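Local coordinates for protein bottromycin amidohydrolase (Streptomyces purpureus, PDB 6I5S) that is a thiazoline-specific amidohydrolase with two bound zinc ions that acts as the gatekeeper of bottromycin biosynthesis, at residues P88-A93 and A380-A385; T112-L117 and P138-T143; H267-T272 and A341-G346. All coordinates share one frame; numbering follows the deposited sequence. Where two conformers were deposited one is given.

Interaction 1 of 3, residues P88-A93 and A380-A385; sequences PGFVDA and AATADA
V91 and A385 form the tight spot of this contact. The A385 methyl meets V91 at its branch point, with V91 CB 3.5 Å from A385 CB. V91 CG1 and CG2 flank this touch, and both stay close to A385 CB. Beside this pair is the one direct backbone bond. V91 N donates to A381 O over 2.9 Å. The same oxygen takes a CA-H...O contact from F90 CA at 3.5 Å.

Packing continues toward P88. The T382 CG2 methyl lies in the plane of the F90 ring, at its edge, 3.8 Å from F90 CD1. It also rests on two carbonyls, with T382 CG2 3.5 Å from G89 O and slightly further from P88 O. The torsion of T382 sorts its two branches. OG1 sits between the backbone N and the carbonyl carbon (chi1 60°) and bonds back to L378 O, while CG2 faces the strand. G89 O is hydrogen-bonded by Y386 OH.

The A93 end is looser. There a water fills in where the backbones part. It lies 2.9 Å from V91 O and 2.8 Å from A380 O, although it may not serve both at once. D92 leaves the strand away from the helices, and its OD1 is hydrogen-bonded to T347 OG1.

Past a corner at A93 the chain reaches H94 and H96, both zinc ligands. Helix 374-381 ends against the strand, and helix 383-388 starts at once. A carbonyl from the helix end thus becomes the acceptor for a strand N-H. The chemistry is that of one buried backbone bond flanked by methyls and a ring edge. No charged group crosses this contact, so the join itself probably depends little on ionisation.

Interaction 2 of 3, residues T112-L117 and P138-T143; sequences TAYRQL and PRPWVT
T112 and P138 open the pairing of two parallel strands, 111-116 and 139-142, in a beta-alpha-beta unit whose connection is helix 121-132. Five backbone hydrogen bonds hold the pair. T112 O accepts from R139 N and Y114 O from W141 N, and Q116 O accepts from T143 N at 3.2 Å. In return Y114 N donates to R139 O, and Q116 N donates to W141 O at 2.8 Å. CA-H...O contacts fill in between, as from A113 CA to R139 O at 3.1 Å.

Apolar contacts lie on both faces. On one, W141 CG is anti to the backbone N (chi1 -178°), and the indole lies alongside R115. R115 CD stands over one face of the indole, near its rim, 3.9 Å from W141 CE3. The cation-pi attraction is at most weak. The guanidinium is instead held by E228, S226 and A93 O. On the side of the sheet with Y114 and P140, P140 CA stands over the Y114 ring and P140 CB touches Y114 CZ at 3.6 Å. P138 CB is at the ring edge, 3.8 Å from Y114 CD2.

Polar ties lead to the metal site. L117 O bonds NZ of the carboxylated lysine at position 183, a ligand of both zinc ions. At the other end, a water lies 3.0 Å from Y114 OH and donates to P138 O over 2.7 Å.

Interaction 3 of 3, residues H267-T272 and A341-G346; sequences HFVCPT and ARLLVG
With CG beside the backbone N in both, F268 and R342, paired on one face of the sheet, run their side chains alongside. R342 then bends at chi3 (77°), which lays its guanidinium over the end of the F268 ring. F268 CZ sits over the centre of the guanidinium, 3.4 Å from R342 NH1. The two planes are tilted 34° to each other. Further back, R342 CD makes a CH-pi contact over the same ring, 4.2 Å from its centroid. R342 NH2 is fixed by salt bridges to D384 and D387. These probably keep the arginine charged and set its rotation.

Behind this pair, strands 268-270 and 342-343 run parallel. They are neighbours in a three-stranded parallel sheet with 226-228, as expected in the barrel of the amidohydrolase superfamily. R342 N bonds H267 O at 2.8 Å and R342 O accepts from V269 N. V269 O accepts from L344 N at 3.0 Å. On the side away from F268, V269 and L343 lie alongside each other, with V269 CB 4.1 Å from L343 CD2. L344 CD1 meets F268 CB at 4.0 Å, and L344 CB lies against C270 CB.

Beyond L344 the direct N-H...O bonds stop. A water joins the backbones, and T272 CA meets G346 O. The water accepts from T272 N and from G346 N, the latter at 2.9 Å, and can donate to L344 O, though more acceptors surround it than it has protons. C270 SG packs on G346, 3.7 Å from its N. T272 OG1 bonds ND1 of the zinc ligand H229, making T272 second-shell.

From the N terminus, residues 88-93 come first, but interaction 1 closes only when 380-385 arrives, 287 residues later. Interactions 2 and 3 both fall within that long loop. Interaction 2 closes first, over a short loop holding helix 121-132. Interaction 3 follows in series, closing a loop that is mostly helix. None of the three cross. The first strand links the other two: F90 O probably accepts from T112 N, and further along A93 N probably donates to V345 O. The R115 guanidinium also packs on L344 and C270. Interaction 1 ties the first strand to helices 374-381 and 383-388; interactions 2 and 3 each pair two parallel strands.

Interaction 1 of 3, residues P88-A93 and A380-A385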
ATOM      1  N   PRO A  88      -7.601 -11.541  -6.788  1.00 30.33           N
ATOM      2  CA  PRO A  88      -6.162 -11.322  -6.890  1.00 25.62           C
ATOM      3  C   PRO A  88      -5.636 -10.810  -5.560  1.00 28.79           C
ATOM      4  O   PRO A  88      -6.348 -10.195  -4.754  1.00 30.12           O
ATOM      5  CB  PRO A  88      -6.055 -10.251  -7.965  1.00 32.50           C
ATOM      6  CG  PRO A  88      -7.281 -10.375  -8.759  1.00 36.04           C
ATOM      7  CD  PRO A  88      -8.335 -10.691  -7.758  1.00 33.92           C
ATOM      8  N   GLY A  89      -4.359 -11.046  -5.328  1.00 27.07           N
ATOM      9  CA  GLY A  89      -3.725 -10.491  -4.148  1.00 25.76           C
ATOM     10  C   GLY A  89      -3.742  -8.978  -4.190  1.00 26.80           C
ATOM     11  O   GLY A  89      -3.690  -8.384  -5.259  1.00 27.32           O
ATOM     12  N   PHE A  90      -3.829  -8.370  -3.001  1.00 25.24           N
ATOM     13  CA  PHE A  90      -3.897  -6.919  -2.861  1.00 27.70           C
ATOM     14  C   PHE A  90      -2.515  -6.286  -2.938  1.00 28.11           C
ATOM     15  O   PHE A  90      -1.489  -6.910  -2.620  1.00 24.76           O
ATOM     16  CB  PHE A  90      -4.528  -6.527  -1.510  1.00 26.97           C
ATOM     17  CG  PHE A  90      -5.828  -7.211  -1.245  1.00 26.01           C
ATOM     18  CD1 PHE A  90      -6.755  -7.387  -2.252  1.00 27.22           C
ATOM     19  CD2 PHE A  90      -6.104  -7.711  -0.005  1.00 25.08           C
ATOM     20  CE1 PHE A  90      -7.942  -8.101  -2.027  1.00 30.76           C
ATOM     21  CE2 PHE A  90      -7.315  -8.426   0.224  1.00 26.09           C
ATOM     22  CZ  PHE A  90      -8.215  -8.586  -0.807  1.00 27.03           C
ATOM     23  N   VAL A  91      -2.513  -5.011  -3.342  1.00 25.25           N
ATOM     24  CA  VAL A  91      -1.295  -4.210  -3.447  1.00 26.15           C
ATOM     25  C   VAL A  91      -1.471  -2.972  -2.594  1.00 22.51           C
ATOM     26  O   VAL A  91      -2.352  -2.135  -2.869  1.00 24.00           O
ATOM     27  CB  VAL A  91      -0.987  -3.809  -4.896  1.00 25.09           C
ATOM     28  CG1 VAL A  91       0.438  -3.129  -4.925  1.00 24.77           C
ATOM     29  CG2 VAL A  91      -1.050  -5.051  -5.809  1.00 27.09           C
ATOM     30  N   ASP A  92      -0.640  -2.832  -1.554  1.00 22.49           N
ATOM     31  CA  ASP A  92      -0.575  -1.546  -0.854  1.00 26.94           C
ATOM     32  C   ASP A  92       0.257  -0.586  -1.707  1.00 28.84           C
ATOM     33  O   ASP A  92       1.487  -0.725  -1.808  1.00 25.31           O
ATOM     34  CB  ASP A  92      -0.008  -1.677   0.557  1.00 26.13           C
ATOM     35  CG  ASP A  92      -0.090  -0.367   1.337  1.00 30.08           C
ATOM     36  OD1 ASP A  92      -0.112  -0.426   2.558  1.00 25.17           O
ATOM     37  OD2 ASP A  92      -0.113   0.740   0.718  1.00 26.29           O
ATOM     38  N   ALA A  93      -0.412   0.372  -2.311  1.00 25.34           N
ATOM     39  CA  ALA A  93       0.237   1.244  -3.299  1.00 25.73           C
ATOM     40  C   ALA A  93       1.113   2.346  -2.695  1.00 25.14           C
ATOM     41  O   ALA A  93       1.747   3.114  -3.450  1.00 25.34           O
ATOM     42  CB  ALA A  93      -0.805   1.848  -4.204  1.00 28.23           C
ATOM     43  N   ALA A 380      -9.092  -0.920  -7.716  1.00 29.12           N
ATOM     44  CA  ALA A 380      -8.015  -0.104  -7.164  1.00 24.54           C
ATOM     45  C   ALA A 380      -7.022  -0.910  -6.321  1.00 26.18           C
ATOM     46  O   ALA A 380      -5.821  -0.619  -6.327  1.00 27.31           O
ATOM     47  CB  ALA A 380      -8.610   0.990  -6.291  1.00 26.97           C
ATOM     48  N   ALA A 381      -7.501  -1.941  -5.618  1.00 27.29           N
ATOM     49  CA  ALA A 381      -6.683  -2.736  -4.715  1.00 30.45           C
ATOM     50  C   ALA A 381      -5.837  -3.727  -5.484  1.00 26.12           C
ATOM     51  O   ALA A 381      -4.832  -4.230  -4.966  1.00 28.76           O
ATOM     52  CB  ALA A 381      -7.602  -3.489  -3.710  1.00 26.96           C
ATOM     53  N   THR A 382      -6.206  -4.004  -6.735  1.00 27.37           N
ATOM     54  CA  THR A 382      -5.590  -5.096  -7.459  1.00 26.57           C
ATOM     55  C   THR A 382      -5.195  -4.715  -8.884  1.00 28.32           C
ATOM     56  O   THR A 382      -4.044  -4.316  -9.108  1.00 27.00           O
ATOM     57  CB  THR A 382      -6.506  -6.351  -7.466  1.00 30.07           C
ATOM     58  OG1 THR A 382      -7.787  -6.092  -8.081  1.00 27.42           O
ATOM     59  CG2 THR A 382      -6.738  -6.865  -6.063  1.00 28.87           C
ATOM     60  N   ALA A 383      -6.078  -4.956  -9.859  1.00 29.40           N
ATOM     61  CA  ALA A 383      -5.754  -4.782 -11.278  1.00 32.68           C
ATOM     62  C   ALA A 383      -5.089  -3.436 -11.606  1.00 29.47           C
ATOM     63  O   ALA A 383      -4.142  -3.386 -12.380  1.00 33.10           O
ATOM     64  CB  ALA A 383      -7.031  -4.937 -12.105  1.00 36.98           C
ATOM     65  N   ASP A 384      -5.613  -2.320 -11.073  1.00 26.15           N
ATOM     66  CA  ASP A 384      -5.019  -1.033 -11.449  1.00 29.70           C
ATOM     67  C   ASP A 384      -3.676  -0.828 -10.771  1.00 28.93           C
ATOM     68  O   ASP A 384      -2.812  -0.121 -11.304  1.00 28.73           O
ATOM     69  CB  ASP A 384      -5.983   0.097 -11.114  1.00 26.51           C
ATOM     70  CG  ASP A 384      -6.924   0.423 -12.273  1.00 35.01           C
ATOM     71  OD1 ASP A 384      -6.918  -0.318 -13.266  1.00 39.60           O
ATOM     72  OD2 ASP A 384      -7.641   1.439 -12.209  1.00 39.97           O
ATOM     73  N   ALA A 385      -3.468  -1.446  -9.613  1.00 24.45           N
ATOM     74  CA  ALA A 385      -2.138  -1.388  -8.988  1.00 24.52           C
ATOM     75  C   ALA A 385      -1.123  -2.221  -9.766  1.00 25.48           C
ATOM     76  O   ALA A 385       0.029  -1.817  -9.945  1.00 24.88           O
ATOM     77  CB  ALA A 385      -2.194  -1.833  -7.538  1.00 24.99           C
TER
HETATM   78  O   HOH W   1      -3.621  -0.234  -4.717  1.00 24.92           O

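Interaction 2 of 3, residues T112-L117 and P138-T143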
ATOM      1  N   THR A 112      -0.150  -8.955  -1.016  1.00 25.03           N
ATOM      2  CA  THR A 112       0.910  -9.774  -1.543  1.00 25.07           C
ATOM      3  C   THR A 112       1.948  -8.996  -2.344  1.00 24.58           C
ATOM      4  O   THR A 112       2.886  -9.613  -2.857  1.00 25.15           O
ATOM      5  CB  THR A 112       0.330 -10.908  -2.423  1.00 25.59           C
ATOM      6  OG1 THR A 112      -0.469 -10.381  -3.468  1.00 30.36           O
ATOM      7  CG2 THR A 112      -0.557 -11.858  -1.600  1.00 27.50           C
ATOM      8  N   ALA A 113       1.764  -7.685  -2.495  1.00 23.94           N
ATOM      9  CA  ALA A 113       2.729  -6.808  -3.145  1.00 24.25           C
ATOM     10  C   ALA A 113       2.536  -5.394  -2.576  1.00 26.30           C
ATOM     11  O   ALA A 113       1.506  -5.072  -1.976  1.00 25.44           O
ATOM     12  CB  ALA A 113       2.542  -6.797  -4.659  1.00 28.87           C
ATOM     13  N   TYR A 114       3.584  -4.592  -2.663  1.00 24.60           N
ATOM     14  CA  TYR A 114       3.481  -3.212  -2.204  1.00 22.66           C
ATOM     15  C   TYR A 114       4.458  -2.358  -3.023  1.00 22.64           C
ATOM     16  O   TYR A 114       5.504  -2.851  -3.479  1.00 23.33           O
ATOM     17  CB  TYR A 114       3.778  -3.106  -0.700  1.00 23.33           C
ATOM     18  CG  TYR A 114       5.194  -3.557  -0.277  1.00 26.82           C
ATOM     19  CD1 TYR A 114       6.230  -2.634  -0.073  1.00 27.27           C
ATOM     20  CD2 TYR A 114       5.476  -4.903  -0.060  1.00 26.78           C
ATOM     21  CE1 TYR A 114       7.517  -3.053   0.278  1.00 27.58           C
ATOM     22  CE2 TYR A 114       6.771  -5.351   0.325  1.00 28.91           C
ATOM     23  CZ  TYR A 114       7.772  -4.417   0.523  1.00 31.31           C
ATOM     24  OH  TYR A 114       8.992  -4.817   0.881  1.00 29.28           O
ATOM     25  N   ARG A 115       4.107  -1.079  -3.164  1.00 23.53           N
ATOM     26  CA  ARG A 115       5.040  -0.048  -3.634  1.00 22.98           C
ATOM     27  C   ARG A 115       5.736   0.549  -2.418  1.00 28.70           C
ATOM     28  O   ARG A 115       5.107   1.123  -1.512  1.00 27.42           O
ATOM     29  CB  ARG A 115       4.349   1.033  -4.458  1.00 25.08           C
ATOM     30  CG  ARG A 115       3.689   0.507  -5.701  1.00 24.02           C
ATOM     31  CD  ARG A 115       3.323   1.643  -6.694  1.00 26.80           C
ATOM     32  NE  ARG A 115       2.547   2.730  -6.043  1.00 26.73           N
ATOM     33  CZ  ARG A 115       2.277   3.916  -6.579  1.00 26.91           C
ATOM     34  NH1 ARG A 115       1.584   4.828  -5.910  1.00 27.63           N
ATOM     35  NH2 ARG A 115       2.660   4.244  -7.825  1.00 25.40           N
ATOM     36  N   GLN A 116       7.042   0.431  -2.419  1.00 21.31           N
ATOM     37  CA  GLN A 116       7.918   1.028  -1.413  1.00 23.57           C
ATOM     38  C   GLN A 116       8.363   2.372  -1.939  1.00 29.84           C
ATOM     39  O   GLN A 116       9.260   2.450  -2.781  1.00 27.46           O
ATOM     40  CB  GLN A 116       9.123   0.144  -1.140  1.00 22.00           C
ATOM     41  CG  GLN A 116      10.122   0.762  -0.170  1.00 31.48           C
ATOM     42  CD  GLN A 116       9.570   0.876   1.238  1.00 28.78           C
ATOM     43  OE1 GLN A 116       8.703   0.106   1.645  1.00 29.87           O
ATOM     44  NE2 GLN A 116      10.064   1.838   1.981  1.00 28.21           N
ATOM     45  N   LEU A 117       7.737   3.428  -1.440  1.00 29.49           N
ATOM     46  CA  LEU A 117       7.939   4.757  -2.008  1.00 34.17           C
ATOM     47  C   LEU A 117       9.074   5.521  -1.339  1.00 45.23           C
ATOM     48  O   LEU A 117       9.219   6.731  -1.554  1.00 51.92           O
ATOM     49  CB  LEU A 117       6.602   5.532  -1.968  1.00 38.03           C
ATOM     50  CG  LEU A 117       6.101   5.708  -3.403  1.00 50.27           C
ATOM     51  CD1 LEU A 117       5.934   4.425  -4.153  1.00 32.61           C
ATOM     52  CD2 LEU A 117       4.802   6.466  -3.395  1.00 55.34           C
ATOM     53  N   PRO A 138       5.589 -10.477   0.712  1.00 22.16           N
ATOM     54  CA  PRO A 138       4.998  -9.756  -0.414  1.00 21.40           C
ATOM     55  C   PRO A 138       6.100  -9.283  -1.353  1.00 22.92           C
ATOM     56  O   PRO A 138       7.227  -8.997  -0.917  1.00 28.88           O
ATOM     57  CB  PRO A 138       4.304  -8.555   0.238  1.00 26.80           C
ATOM     58  CG  PRO A 138       4.425  -8.743   1.714  1.00 30.68           C
ATOM     59  CD  PRO A 138       5.557  -9.723   1.960  1.00 27.00           C
ATOM     60  N   ARG A 139       5.726  -9.129  -2.623  1.00 24.78           N
ATOM     61  CA  ARG A 139       6.695  -8.688  -3.628  1.00 27.76           C
ATOM     62  C   ARG A 139       6.784  -7.162  -3.625  1.00 31.91           C
ATOM     63  O   ARG A 139       5.752  -6.499  -3.766  1.00 27.48           O
ATOM     64  CB  ARG A 139       6.233  -9.184  -4.993  1.00 25.65           C
ATOM     65  CG  ARG A 139       7.167  -8.863  -6.192  1.00 33.06           C
ATOM     66  CD  ARG A 139       8.479  -9.691  -6.115  1.00 64.40           C
ATOM     67  NE  ARG A 139       9.239  -9.583  -7.360  1.00 81.85           N
ATOM     68  CZ  ARG A 139       9.576 -10.597  -8.156  1.00 85.86           C
ATOM     69  NH1 ARG A 139       9.271 -11.858  -7.856  1.00 83.45           N
ATOM     70  NH2 ARG A 139      10.246 -10.333  -9.268  1.00 88.25           N
ATOM     71  N   PRO A 140       7.986  -6.574  -3.520  1.00 26.88           N
ATOM     72  CA  PRO A 140       8.107  -5.111  -3.556  1.00 24.70           C
ATOM     73  C   PRO A 140       8.280  -4.537  -4.946  1.00 27.59           C
ATOM     74  O   PRO A 140       8.819  -5.166  -5.871  1.00 27.29           O
ATOM     75  CB  PRO A 140       9.361  -4.846  -2.710  1.00 28.92           C
ATOM     76  CG  PRO A 140      10.235  -6.088  -2.956  1.00 37.70           C
ATOM     77  CD  PRO A 140       9.292  -7.239  -3.289  1.00 29.64           C
ATOM     78  N   TRP A 141       7.837  -3.275  -5.062  1.00 24.48           N
ATOM     79  CA  TRP A 141       8.130  -2.403  -6.192  1.00 23.36           C
ATOM     80  C   TRP A 141       8.840  -1.207  -5.564  1.00 25.65           C
ATOM     81  O   TRP A 141       8.306  -0.575  -4.656  1.00 25.91           O
ATOM     82  CB  TRP A 141       6.856  -2.010  -6.941  1.00 24.56           C
ATOM     83  CG  TRP A 141       6.953  -1.155  -8.141  1.00 25.05           C
ATOM     84  CD1 TRP A 141       6.913  -1.582  -9.438  1.00 28.78           C
ATOM     85  CD2 TRP A 141       7.070   0.269  -8.202  1.00 26.07           C
ATOM     86  NE1 TRP A 141       6.981  -0.533 -10.294  1.00 27.81           N
ATOM     87  CE2 TRP A 141       7.083   0.619  -9.564  1.00 24.90           C
ATOM     88  CE3 TRP A 141       7.185   1.278  -7.243  1.00 28.04           C
ATOM     89  CZ2 TRP A 141       7.221   1.933  -9.987  1.00 26.45           C
ATOM     90  CZ3 TRP A 141       7.274   2.596  -7.667  1.00 25.18           C
ATOM     91  CH2 TRP A 141       7.316   2.905  -9.023  1.00 29.23           C
ATOM     92  N   VAL A 142      10.081  -0.945  -5.974  1.00 23.51           N
ATOM     93  CA  VAL A 142      11.008  -0.200  -5.127  1.00 26.55           C
ATOM     94  C   VAL A 142      11.472   1.066  -5.861  1.00 29.22           C
ATOM     95  O   VAL A 142      12.062   0.962  -6.943  1.00 26.41           O
ATOM     96  CB  VAL A 142      12.205  -1.087  -4.750  1.00 25.27           C
ATOM     97  CG1 VAL A 142      13.128  -0.334  -3.822  1.00 25.64           C
ATOM     98  CG2 VAL A 142      11.695  -2.419  -4.167  1.00 25.48           C
ATOM     99  N   THR A 143      11.303   2.256  -5.243  1.00 24.72           N
ATOM    100  CA  THR A 143      11.914   3.440  -5.839  1.00 24.17           C
ATOM    101  C   THR A 143      13.369   3.578  -5.397  1.00 26.43           C
ATOM    102  O   THR A 143      13.791   3.011  -4.383  1.00 29.38           O
ATOM    103  CB  THR A 143      11.180   4.734  -5.440  1.00 30.96           C
ATOM    104  OG1 THR A 143      11.266   4.917  -4.027  1.00 30.21           O
ATOM    105  CG2 THR A 143       9.766   4.659  -5.810  1.00 29.53           C
TER
HETATM  106  O   HOH W   2       9.277  -7.740   0.354  1.00 34.80           O

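Interaction 3 of 3, residues H267-T272 and A341-G346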
ATOM      1  N   HIS A 267      -5.224   8.833 -15.362  1.00 27.51           N
ATOM      2  CA  HIS A 267      -4.029   8.896 -14.548  0.54 28.12           C
ATOM      3  C   HIS A 267      -4.253   8.246 -13.185  1.00 29.38           C
ATOM      4  O   HIS A 267      -5.364   8.251 -12.639  1.00 31.93           O
ATOM      5  CB  HIS A 267      -3.597  10.341 -14.429  0.54 34.11           C
ATOM      6  CG  HIS A 267      -3.193  10.915 -15.753  0.54 35.38           C
ATOM      7  ND1 HIS A 267      -3.875  11.940 -16.363  0.54 34.87           N
ATOM      8  CD2 HIS A 267      -2.216  10.543 -16.625  0.54 29.49           C
ATOM      9  CE1 HIS A 267      -3.320  12.205 -17.533  0.54 29.91           C
ATOM     10  NE2 HIS A 267      -2.306  11.379 -17.711  0.54 34.08           N
ATOM     11  N   PHE A 268      -3.173   7.656 -12.652  1.00 27.21           N
ATOM     12  CA  PHE A 268      -3.218   6.903 -11.410  1.00 25.25           C
ATOM     13  C   PHE A 268      -3.064   7.865 -10.251  1.00 29.99           C
ATOM     14  O   PHE A 268      -2.100   8.632 -10.216  1.00 26.48           O
ATOM     15  CB  PHE A 268      -2.122   5.870 -11.344  1.00 25.94           C
ATOM     16  CG  PHE A 268      -2.261   4.763 -12.379  1.00 28.32           C
ATOM     17  CD1 PHE A 268      -3.061   3.674 -12.134  1.00 31.38           C
ATOM     18  CD2 PHE A 268      -1.638   4.863 -13.604  1.00 31.92           C
ATOM     19  CE1 PHE A 268      -3.194   2.671 -13.069  1.00 29.90           C
ATOM     20  CE2 PHE A 268      -1.744   3.860 -14.531  1.00 34.89           C
ATOM     21  CZ  PHE A 268      -2.523   2.749 -14.256  1.00 34.98           C
ATOM     22  N   VAL A 269      -4.004   7.797  -9.300  1.00 28.18           N
ATOM     23  CA  VAL A 269      -4.071   8.677  -8.138  1.00 24.67           C
ATOM     24  C   VAL A 269      -4.133   7.806  -6.884  1.00 27.17           C
ATOM     25  O   VAL A 269      -5.022   6.984  -6.771  1.00 26.54           O
ATOM     26  CB  VAL A 269      -5.306   9.600  -8.216  1.00 28.66           C
ATOM     27  CG1 VAL A 269      -5.477  10.363  -6.921  1.00 30.42           C
ATOM     28  CG2 VAL A 269      -5.153  10.531  -9.387  1.00 29.65           C
ATOM     29  N   CYS A 270      -3.206   8.006  -5.951  1.00 26.04           N
ATOM     30  CA  CYS A 270      -3.126   7.250  -4.700  1.00 26.55           C
ATOM     31  C   CYS A 270      -3.344   8.232  -3.555  1.00 29.83           C
ATOM     32  O   CYS A 270      -2.399   8.863  -3.085  1.00 29.80           O
ATOM     33  CB  CYS A 270      -1.766   6.532  -4.591  1.00 27.56           C
ATOM     34  SG  CYS A 270      -1.678   5.519  -3.150  1.00 30.46           S
ATOM     35  N   PRO A 271      -4.583   8.387  -3.062  1.00 26.99           N
ATOM     36  CA  PRO A 271      -4.870   9.510  -2.143  1.00 25.90           C
ATOM     37  C   PRO A 271      -4.431   9.303  -0.701  1.00 26.34           C
ATOM     38  O   PRO A 271      -4.365  10.286   0.051  1.00 26.29           O
ATOM     39  CB  PRO A 271      -6.403   9.666  -2.241  1.00 28.32           C
ATOM     40  CG  PRO A 271      -6.913   8.319  -2.698  1.00 31.03           C
ATOM     41  CD  PRO A 271      -5.799   7.750  -3.601  1.00 27.58           C
ATOM     42  N   THR A 272      -4.161   8.067  -0.285  1.00 26.37           N
ATOM     43  CA  THR A 272      -3.787   7.720   1.086  1.00 24.39           C
ATOM     44  C   THR A 272      -4.655   8.444   2.102  1.00 28.09           C
ATOM     45  O   THR A 272      -4.176   9.117   3.006  1.00 26.73           O
ATOM     46  CB  THR A 272      -2.301   7.955   1.384  1.00 27.90           C
ATOM     47  OG1 THR A 272      -1.983   9.336   1.358  1.00 29.03           O
ATOM     48  CG2 THR A 272      -1.416   7.272   0.372  1.00 30.96           C
ATOM     49  N   ALA A 341     -10.129   9.033 -13.530  1.00 31.99           N
ATOM     50  CA  ALA A 341      -8.870   8.750 -12.850  1.00 32.04           C
ATOM     51  C   ALA A 341      -8.872   7.308 -12.345  1.00 30.87           C
ATOM     52  O   ALA A 341      -9.913   6.691 -12.128  1.00 31.92           O
ATOM     53  CB  ALA A 341      -8.630   9.665 -11.648  1.00 27.98           C
ATOM     54  N   ARG A 342      -7.683   6.795 -12.120  1.00 28.39           N
ATOM     55  CA  ARG A 342      -7.483   5.394 -11.767  1.00 31.16           C
ATOM     56  C   ARG A 342      -6.984   5.395 -10.334  1.00 26.59           C
ATOM     57  O   ARG A 342      -5.800   5.584 -10.052  1.00 29.06           O
ATOM     58  CB  ARG A 342      -6.526   4.698 -12.773  1.00 29.76           C
ATOM     59  CG  ARG A 342      -7.092   4.690 -14.204  1.00 31.51           C
ATOM     60  CD  ARG A 342      -6.120   4.117 -15.237  1.00 36.82           C
ATOM     61  NE  ARG A 342      -6.129   2.664 -15.090  1.00 38.90           N
ATOM     62  CZ  ARG A 342      -5.428   1.834 -15.857  1.00 41.60           C
ATOM     63  NH1 ARG A 342      -4.678   2.307 -16.847  1.00 34.97           N
ATOM     64  NH2 ARG A 342      -5.477   0.536 -15.634  1.00 36.44           N
ATOM     65  N   LEU A 343      -7.886   5.114  -9.419  1.00 27.99           N
ATOM     66  CA  LEU A 343      -7.521   5.179  -8.013  1.00 24.47           C
ATOM     67  C   LEU A 343      -6.713   3.953  -7.579  1.00 26.05           C
ATOM     68  O   LEU A 343      -6.822   2.873  -8.152  1.00 28.34           O
ATOM     69  CB  LEU A 343      -8.751   5.282  -7.142  1.00 25.77           C
ATOM     70  CG  LEU A 343      -9.468   6.619  -7.184  1.00 28.05           C
ATOM     71  CD1 LEU A 343     -10.775   6.484  -6.325  1.00 35.57           C
ATOM     72  CD2 LEU A 343      -8.649   7.715  -6.667  1.00 34.16           C
ATOM     73  N   LEU A 344      -5.900   4.161  -6.550  1.00 24.84           N
ATOM     74  CA  LEU A 344      -5.068   3.126  -5.927  1.00 26.36           C
ATOM     75  C   LEU A 344      -5.306   3.173  -4.428  1.00 26.53           C
ATOM     76  O   LEU A 344      -5.702   4.203  -3.855  1.00 26.50           O
ATOM     77  CB  LEU A 344      -3.550   3.364  -6.228  1.00 27.38           C
ATOM     78  CG  LEU A 344      -3.181   3.441  -7.702  1.00 28.53           C
ATOM     79  CD1 LEU A 344      -1.738   3.983  -7.853  1.00 26.39           C
ATOM     80  CD2 LEU A 344      -3.270   2.018  -8.295  1.00 28.55           C
ATOM     81  N   VAL A 345      -5.037   2.051  -3.777  1.00 24.54           N
ATOM     82  CA  VAL A 345      -5.225   1.907  -2.340  1.00 22.95           C
ATOM     83  C   VAL A 345      -3.854   1.883  -1.696  1.00 26.89           C
ATOM     84  O   VAL A 345      -3.157   0.856  -1.763  1.00 27.32           O
ATOM     85  CB  VAL A 345      -6.006   0.640  -1.994  1.00 23.73           C
ATOM     86  CG1 VAL A 345      -6.225   0.603  -0.550  1.00 26.12           C
ATOM     87  CG2 VAL A 345      -7.304   0.539  -2.756  1.00 24.95           C
ATOM     88  N   GLY A 346      -3.441   3.003  -1.102  1.00 23.61           N
ATOM     89  CA  GLY A 346      -2.172   3.066  -0.412  1.00 24.93           C
ATOM     90  C   GLY A 346      -2.380   3.691   0.952  1.00 25.01           C
ATOM     91  O   GLY A 346      -3.360   4.398   1.183  1.00 25.91           O
TER
HETATM   92  O   HOH W   3      -5.133   5.366  -1.455  1.00 26.25           O